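PDB 4BQH: Udp-n-acetylglucosamine pyrophosphorylase from Trypanosoma brucei, which probably catalyses the formation of UDP-N-acetylglucosamine and diphosphate from UTP and N-acetylglucosamine 1-phosphate in nucleotide-sugar biosynthesis. Local coordinates for residues F377-H381 with F404-F409. Sequence-based numbering, arbitrary orientation.
With 9VU ((3S)-3-[2-(1,3-benzodioxol-5-yl)-2-oxidanylidene-ethyl]-4-bromanyl-5-methyl-3-oxidanyl-1H-indol-2-one), chain C.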
ATOM      1  N   PHE A 377     -20.595   8.537   3.349  1.00 12.82           N
ATOM      2  CA  PHE A 377     -20.496   7.188   3.900  1.00 12.64           C
ATOM      3  C   PHE A 377     -20.246   7.310   5.399  1.00 12.36           C
ATOM      4  O   PHE A 377     -19.400   8.112   5.820  1.00 12.44           O
ATOM      5  CB  PHE A 377     -19.309   6.488   3.216  1.00 12.54           C
ATOM      6  CG  PHE A 377     -18.977   5.137   3.769  1.00 13.26           C
ATOM      7  CD1 PHE A 377     -19.630   4.003   3.304  1.00 14.57           C
ATOM      8  CD2 PHE A 377     -17.946   4.994   4.687  1.00 13.78           C
ATOM      9  CE1 PHE A 377     -19.296   2.732   3.794  1.00 15.50           C
ATOM     10  CE2 PHE A 377     -17.609   3.734   5.194  1.00 14.17           C
ATOM     11  CZ  PHE A 377     -18.280   2.611   4.747  1.00 14.34           C
ATOM     12  N   THR A 378     -20.950   6.503   6.195  1.00 11.84           N
ATOM     13  CA  THR A 378     -20.877   6.673   7.644  1.00 12.31           C
ATOM     14  C   THR A 378     -20.540   5.413   8.407  1.00 12.30           C
ATOM     15  O   THR A 378     -20.481   5.464   9.633  1.00 12.51           O
ATOM     16  CB  THR A 378     -22.208   7.216   8.220  1.00 12.93           C
ATOM     17  OG1 THR A 378     -23.265   6.397   7.739  1.00 13.75           O
ATOM     18  CG2 THR A 378     -22.442   8.655   7.784  1.00 13.50           C
ATOM     19  N   GLN A 379     -20.287   4.313   7.695  1.00 11.80           N
ATOM     20  CA  GLN A 379     -20.002   3.005   8.328  1.00 13.42           C
ATOM     21  C   GLN A 379     -18.521   2.780   8.609  1.00 12.14           C
ATOM     22  O   GLN A 379     -17.884   1.860   8.072  1.00 12.14           O
ATOM     23  CB  GLN A 379     -20.622   1.877   7.489  1.00 16.35           C
ATOM     24  CG  GLN A 379     -22.132   2.056   7.388  1.00 19.85           C
ATOM     25  CD  GLN A 379     -22.855   0.855   6.802  1.00 23.68           C
ATOM     26  OE1 GLN A 379     -22.234  -0.073   6.267  1.00 26.57           O
ATOM     27  NE2 GLN A 379     -24.184   0.866   6.898  1.00 27.11           N
ATOM     28  N   TYR A 380     -17.974   3.615   9.486  1.00 11.49           N
ATOM     29  CA  TYR A 380     -16.568   3.457   9.871  1.00 11.33           C
ATOM     30  C   TYR A 380     -16.450   2.415  10.972  1.00 11.74           C
ATOM     31  O   TYR A 380     -17.464   1.940  11.520  1.00 11.73           O
ATOM     32  CB  TYR A 380     -15.989   4.802  10.357  1.00 11.17           C
ATOM     33  CG  TYR A 380     -15.649   5.824   9.286  1.00 10.92           C
ATOM     34  CD1 TYR A 380     -16.593   6.221   8.327  1.00 11.71           C
ATOM     35  CD2 TYR A 380     -14.399   6.444   9.269  1.00 10.83           C
ATOM     36  CE1 TYR A 380     -16.299   7.199   7.380  1.00 11.05           C
ATOM     37  CE2 TYR A 380     -14.091   7.404   8.316  1.00 10.94           C
ATOM     38  CZ  TYR A 380     -15.043   7.784   7.380  1.00 10.95           C
ATOM     39  OH  TYR A 380     -14.760   8.747   6.447  1.00 11.22           O
ATOM     40  N   HIS A 381     -15.206   2.066  11.296  1.00 12.05           N
ATOM     41  CA  HIS A 381     -14.903   1.105  12.342  1.00 12.57           C
ATOM     42  C   HIS A 381     -14.539   1.854  13.603  1.00 12.38           C
ATOM     43  O   HIS A 381     -13.528   2.571  13.643  1.00 12.45           O
ATOM     44  CB  HIS A 381     -13.737   0.236  11.896  1.00 13.49           C
ATOM     45  CG  HIS A 381     -14.034  -0.601  10.683  1.00 14.56           C
ATOM     46  ND1 HIS A 381     -13.995  -0.103   9.421  1.00 15.22           N
ATOM     47  CD2 HIS A 381     -14.357  -1.946  10.565  1.00 15.59           C
ATOM     48  CE1 HIS A 381     -14.298  -1.074   8.541  1.00 14.74           C
ATOM     49  NE2 HIS A 381     -14.519  -2.209   9.236  1.00 17.82           N
ATOM     50  N   PHE A 404     -11.104  -1.375   1.608  1.00 10.83           N
ATOM     51  CA  PHE A 404     -12.120  -2.433   1.426  1.00 10.68           C
ATOM     52  C   PHE A 404     -13.532  -2.027   1.824  1.00 10.61           C
ATOM     53  O   PHE A 404     -14.487  -2.652   1.397  1.00 10.46           O
ATOM     54  CB  PHE A 404     -11.738  -3.790   2.070  1.00 11.38           C
ATOM     55  CG  PHE A 404     -11.647  -3.774   3.588  1.00 12.16           C
ATOM     56  CD1 PHE A 404     -12.802  -3.684   4.385  1.00 12.19           C
ATOM     57  CD2 PHE A 404     -10.401  -3.884   4.220  1.00 12.54           C
ATOM     58  CE1 PHE A 404     -12.719  -3.660   5.771  1.00 13.36           C
ATOM     59  CE2 PHE A 404     -10.323  -3.888   5.624  1.00 13.21           C
ATOM     60  CZ  PHE A 404     -11.478  -3.785   6.391  1.00 12.72           C
ATOM     61  N   ASP A 405     -13.676  -0.981   2.631  1.00 10.21           N
ATOM     62  CA  ASP A 405     -15.026  -0.536   3.005  1.00 10.03           C
ATOM     63  C   ASP A 405     -15.758   0.030   1.791  1.00  9.92           C
ATOM     64  O   ASP A 405     -16.993   0.115   1.788  1.00  9.99           O
ATOM     65  CB  ASP A 405     -14.937   0.540   4.100  1.00 10.75           C
ATOM     66  CG  ASP A 405     -14.577  -0.038   5.463  1.00 11.35           C
ATOM     67  OD1 ASP A 405     -15.217  -1.033   5.908  1.00 11.19           O
ATOM     68  OD2 ASP A 405     -13.692   0.536   6.126  1.00 12.10           O
ATOM     69  N   LEU A 406     -14.996   0.450   0.777  1.00  9.50           N
ATOM     70  CA  LEU A 406     -15.611   1.034  -0.413  1.00  9.73           C
ATOM     71  C   LEU A 406     -15.817   0.033  -1.554  1.00  9.60           C
ATOM     72  O   LEU A 406     -16.390   0.397  -2.596  1.00  9.68           O
ATOM     73  CB  LEU A 406     -14.787   2.233  -0.911  1.00 10.11           C
ATOM     74  CG  LEU A 406     -14.873   3.522  -0.058  1.00 10.68           C
ATOM     75  CD1 LEU A 406     -16.273   4.103   0.040  1.00 10.70           C
ATOM     76  CD2 LEU A 406     -14.330   3.246   1.324  1.00 11.06           C
ATOM     77  N   PHE A 407     -15.353  -1.203  -1.396  1.00  9.28           N
ATOM     78  CA  PHE A 407     -15.458  -2.128  -2.530  1.00  9.69           C
ATOM     79  C   PHE A 407     -16.908  -2.493  -2.855  1.00 10.01           C
ATOM     80  O   PHE A 407     -17.196  -2.943  -3.959  1.00  9.78           O
ATOM     81  CB  PHE A 407     -14.644  -3.411  -2.316  1.00  9.35           C
ATOM     82  CG  PHE A 407     -13.159  -3.176  -2.200  1.00  9.35           C
ATOM     83  CD1 PHE A 407     -12.573  -2.045  -2.737  1.00  9.80           C
ATOM     84  CD2 PHE A 407     -12.349  -4.145  -1.600  1.00  9.64           C
ATOM     85  CE1 PHE A 407     -11.187  -1.845  -2.634  1.00  9.74           C
ATOM     86  CE2 PHE A 407     -10.978  -3.956  -1.482  1.00  9.42           C
ATOM     87  CZ  PHE A 407     -10.409  -2.802  -1.996  1.00  9.83           C
ATOM     88  N   ARG A 408     -17.808  -2.311  -1.887  1.00 11.02           N
ATOM     89  CA  ARG A 408     -19.244  -2.539  -2.125  1.00 12.39           C
ATOM     90  C   ARG A 408     -19.802  -1.685  -3.281  1.00 12.08           C
ATOM     91  O   ARG A 408     -20.854  -2.010  -3.829  1.00 12.06           O
ATOM     92  CB  ARG A 408     -20.026  -2.243  -0.844  1.00 14.55           C
ATOM     93  CG  ARG A 408     -19.985  -0.792  -0.443  1.00 18.16           C
ATOM     94  CD  ARG A 408     -21.167  -0.464   0.447  1.00 24.41           C
ATOM     95  NE  ARG A 408     -20.799  -0.483   1.842  1.00 30.23           N
ATOM     96  CZ  ARG A 408     -21.654  -0.216   2.831  1.00 32.35           C
ATOM     97  NH1 ARG A 408     -22.924   0.096   2.565  1.00 34.19           N
ATOM     98  NH2 ARG A 408     -21.238  -0.264   4.079  1.00 29.81           N
ATOM     99  N   PHE A 409     -19.090  -0.608  -3.638  1.00 10.99           N
ATOM    100  CA  PHE A 409     -19.524   0.299  -4.706  1.00 11.13           C
ATOM    101  C   PHE A 409     -18.965  -0.033  -6.077  1.00 11.33           C
ATOM    102  O   PHE A 409     -19.294   0.659  -7.059  1.00 11.19           O
ATOM    103  CB  PHE A 409     -19.182   1.757  -4.349  1.00 11.76           C
ATOM    104  CG  PHE A 409     -19.800   2.204  -3.063  1.00 12.82           C
ATOM    105  CD1 PHE A 409     -21.186   2.354  -2.960  1.00 13.29           C
ATOM    106  CD2 PHE A 409     -19.006   2.462  -1.953  1.00 12.68           C
ATOM    107  CE1 PHE A 409     -21.765   2.761  -1.758  1.00 14.25           C
ATOM    108  CE2 PHE A 409     -19.564   2.850  -0.738  1.00 12.93           C
ATOM    109  CZ  PHE A 409     -20.958   3.016  -0.649  1.00 13.25           C
TER
HETATM  110  OAN 9VU C1539     -14.910  14.591   6.043  1.00 13.61           O
HETATM  111  CAH 9VU C1539     -14.586  14.392   4.856  1.00 13.99           C
HETATM  112  NAG 9VU C1539     -14.222  15.361   4.011  1.00 14.02           N
HETATM  113  CAC 9VU C1539     -13.969  14.807   2.794  1.00 13.59           C
HETATM  114  CAB 9VU C1539     -13.602  15.413   1.660  1.00 13.80           C
HETATM  115  CAA 9VU C1539     -13.402  14.718   0.457  1.00 14.26           C
HETATM  116  CAF 9VU C1539     -13.619  13.335   0.463  1.00 14.55           C
HETATM  117  CAJ 9VU C1539     -13.433  12.579  -0.745  1.00 14.82           C
HETATM  118  CAE 9VU C1539     -14.008  12.741   1.685  1.00 13.97           C
HETATM  119 BRA  9VU C1539     -14.226  10.854   1.667  1.00 15.30          BR
HETATM  120  CAD 9VU C1539     -14.179  13.461   2.829  1.00 13.91           C
HETATM  121  CAI 9VU C1539     -14.588  13.145   4.173  1.00 13.97           C
HETATM  122  OAL 9VU C1539     -15.946  12.698   4.175  1.00 15.78           O
HETATM  123  CAM 9VU C1539     -13.802  12.002   4.870  1.00 13.67           C
HETATM  124  CAO 9VU C1539     -12.331  12.353   5.169  1.00 13.40           C
HETATM  125  OAP 9VU C1539     -11.968  13.528   5.002  1.00 14.80           O
HETATM  126  CAQ 9VU C1539     -11.482  11.322   5.671  1.00 13.19           C
HETATM  127  CAV 9VU C1539     -11.819   9.968   5.609  1.00 12.82           C
HETATM  128  CAU 9VU C1539     -11.007   9.015   6.100  1.00 12.68           C
HETATM  129  OAY 9VU C1539     -11.184   7.661   6.104  1.00 12.32           O
HETATM  130  CAX 9VU C1539     -10.232   7.192   7.098  1.00 11.89           C
HETATM  131  OAW 9VU C1539      -9.190   8.174   7.045  1.00 11.82           O
HETATM  132  CAT 9VU C1539      -9.828   9.316   6.644  1.00 12.53           C
HETATM  133  CAS 9VU C1539      -9.427  10.595   6.725  1.00 12.63           C
HETATM  134  CAR 9VU C1539     -10.234  11.620   6.234  1.00 13.19           C
HETATM  135  O   HOH W   1     -17.997  -0.510   6.853  1.00 21.86           O
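Beside the pocket that holds the allosteric inhibitor 9VU, to which Tyr380 belongs, the loop 377-381 packs on the segment 404-409 through Phe377, whose ring reaches both Asp405 and Arg408. Its CG lies anti to the backbone N (chi1 174°), which sends the ring across to 404-409, where CZ of Phe377 stands 4.0 Å from CB of Asp405. CE1 of the same Phe377 ring comes over one face of the Arg408 guanidinium, 3.6 Å from NH2, with the two planes nearly perpendicular at 84°; the cationic group thus meets the edge of the phenyl ring, not its face. CD1 of Phe377 approaches CE2 of Phe409 at 4.2 Å, an apolar contact at the edge of the Phe409 ring, over whose centre Arg408 lays its own CG. Beyond that methylene the arginine chain bends at chi3, and NH2 of Arg408 donates a hydrogen bond to OE1 of Gln379 (N-H...O angle 151°); the modelled length, 2.4 Å, is shorter than expected and its exact value doubtful.

Gln379 is the centre of an inverse gamma turn in the connection from helix 364-374 to strand 381-387, within the GT-A-type nucleotidyltransferase domain. A water bridges this turn to the other segment, donating to Gln379 O at 2.7 Å and to Asp405 OD1 at 3.0 Å. The other carboxylate oxygen, OD2, accepts a hydrogen bond from Phe402 N, so the two oxygens have separate partners. The His381 ring meets Phe404 obliquely, with CE1 of His381 4.1 Å from CE1 of Phe404. The CB of Tyr380 points away from 404-409, and its OH lies 3.3 Å from 9VU CAV; the side chain also touches Phe54 and Val57 of helix 51-64.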